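Local coordinates for MHC class I protein (Ginglymostoma cirratum, PDB 6LUP), which probably presents peptide antigens at the cell surface to T cells, as classical MHC class I heavy chains do, at residues C252-H256 / D257-Q261. Numbering follows the deposited sequence.
Sequences CVVDH and DGLGQ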
loop_
_atom_site.group_PDB
_atom_site.type_symbol
_atom_site.label_atom_id
_atom_site.label_comp_id
_atom_site.label_asym_id
_atom_site.label_seq_id
_atom_site.Cartn_x
_atom_site.Cartn_y
_atom_site.Cartn_z
ATOM N N CYS A 252 -12.986 2.574 -24.916
ATOM C CA CYS A 252 -12.066 2.449 -23.801
ATOM C C CYS A 252 -11.458 1.048 -23.807
ATOM O O CYS A 252 -12.179 0.049 -23.869
ATOM C CB CYS A 252 -12.786 2.714 -22.483
ATOM S SG CYS A 252 -11.714 2.533 -21.047
ATOM N N VAL A 253 -10.129 0.985 -23.756
ATOM C CA VAL A 253 -9.412 -0.286 -23.809
ATOM C C VAL A 253 -8.681 -0.565 -22.489
ATOM O O VAL A 253 -7.963 0.292 -21.969
ATOM C CB VAL A 253 -8.462 -0.359 -25.032
ATOM C CG1 VAL A 253 -7.295 0.603 -24.889
ATOM C CG2 VAL A 253 -7.947 -1.773 -25.235
ATOM N N VAL A 254 -8.883 -1.766 -21.947
ATOM C CA VAL A 254 -8.328 -2.123 -20.645
ATOM C C VAL A 254 -7.450 -3.373 -20.713
ATOM O O VAL A 254 -7.840 -4.393 -21.288
ATOM C CB VAL A 254 -9.438 -2.328 -19.592
ATOM C CG1 VAL A 254 -8.834 -2.568 -18.216
ATOM C CG2 VAL A 254 -10.371 -1.130 -19.547
ATOM N N ASP A 255 -6.260 -3.273 -20.122
ATOM C CA ASP A 255 -5.365 -4.412 -19.938
ATOM C C ASP A 255 -5.128 -4.691 -18.462
ATOM O O ASP A 255 -4.646 -3.836 -17.716
ATOM C CB ASP A 255 -4.035 -4.196 -20.657
ATOM C CG ASP A 255 -4.112 -4.539 -22.127
ATOM O OD1 ASP A 255 -4.087 -5.747 -22.458
ATOM O OD2 ASP A 255 -4.196 -3.603 -22.949
ATOM N N HIS A 256 -5.487 -5.903 -18.057
ATOM C CA HIS A 256 -5.339 -6.383 -16.695
ATOM C C HIS A 256 -5.100 -7.879 -16.805
ATOM O O HIS A 256 -5.742 -8.554 -17.613
ATOM C CB HIS A 256 -6.615 -6.091 -15.896
ATOM C CG HIS A 256 -6.553 -6.521 -14.461
ATOM N ND1 HIS A 256 -6.056 -5.710 -13.462
ATOM C CD2 HIS A 256 -6.943 -7.666 -13.855
ATOM C CE1 HIS A 256 -6.134 -6.344 -12.306
ATOM N NE2 HIS A 256 -6.668 -7.532 -12.516
ATOM N N ASP A 257 -4.176 -8.401 -16.008
ATOM C CA ASP A 257 -3.837 -9.822 -16.098
ATOM C C ASP A 257 -4.918 -10.747 -15.508
ATOM O O ASP A 257 -4.749 -11.965 -15.443
ATOM C CB ASP A 257 -2.441 -10.099 -15.525
ATOM C CG ASP A 257 -2.340 -9.801 -14.051
ATOM O OD1 ASP A 257 -3.389 -9.756 -13.370
ATOM O OD2 ASP A 257 -1.203 -9.610 -13.570
ATOM N N GLY A 258 -6.029 -10.149 -15.092
ATOM C CA GLY A 258 -7.234 -10.891 -14.755
ATOM C C GLY A 258 -8.160 -11.005 -15.955
ATOM O O GLY A 258 -9.166 -11.712 -15.901
ATOM N N LEU A 259 -7.824 -10.309 -17.040
ATOM C CA LEU A 259 -8.624 -10.347 -18.262
ATOM C C LEU A 259 -8.141 -11.430 -19.220
ATOM O O LEU A 259 -8.939 -12.228 -19.717
ATOM C CB LEU A 259 -8.639 -8.980 -18.952
ATOM C CG LEU A 259 -9.344 -7.852 -18.197
ATOM C CD1 LEU A 259 -8.939 -6.499 -18.761
ATOM C CD2 LEU A 259 -10.858 -8.025 -18.222
ATOM N N GLY A 260 -6.837 -11.452 -19.481
ATOM C CA GLY A 260 -6.247 -12.480 -20.342
ATOM C C GLY A 260 -6.528 -12.266 -21.815
ATOM O O GLY A 260 -6.086 -13.037 -22.666
ATOM N N GLN A 261 -7.288 -11.217 -22.101
ATOM C CA GLN A 261 -7.539 -10.749 -23.449
ATOM C C GLN A 261 -7.935 -9.291 -23.307
ATOM O O GLN A 261 -8.662 -8.929 -22.380
ATOM C CB GLN A 261 -8.669 -11.540 -24.108
ATOM C CG GLN A 261 -8.621 -11.547 -25.630
ATOM C CD GLN A 261 -7.543 -12.463 -26.185
ATOM O OE1 GLN A 261 -7.458 -13.636 -25.819
ATOM N NE2 GLN A 261 -6.717 -11.932 -27.083
HETATM O O HOH W 1 -3.871 -10.190 -19.132
#
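D257 brings OD1 over one face of the H256 ring, 4.0 Å above the ring plane and displaced toward its rim, the carboxylate tilted 65° from the ring. With chi1 of 64° its CG sits between the backbone N and the carbonyl carbon, which brings the acid back over the imidazole; any charge attraction there would be modest, since OD1 stays 4.1 Å from H256 NE2, an atom already hydrogen-bonded to the carbonyl of Y203. G258, having no side chain, lets the backbone run close past the ring. The chain then turns back, and L259 N donates to H256 O (2.8 Å), closing a beta turn over H256-L259. L259, a branched apolar side chain, folds CD1 back to H256 CB at 3.7 Å and to V254 CG1 at 4.0 Å. G260 takes up a positive phi (75°), readily adopted by glycine, and a water links its N to H256 O, giving that carbonyl a second donor. The turn lies in the loop that joins strand 250-255 to strand 263-266 of the immunoglobulin C1-set domain; H256 also meets the ring of F202 and touches P182, while V254 packs on V184 of strand 183-189 in the facing sheet.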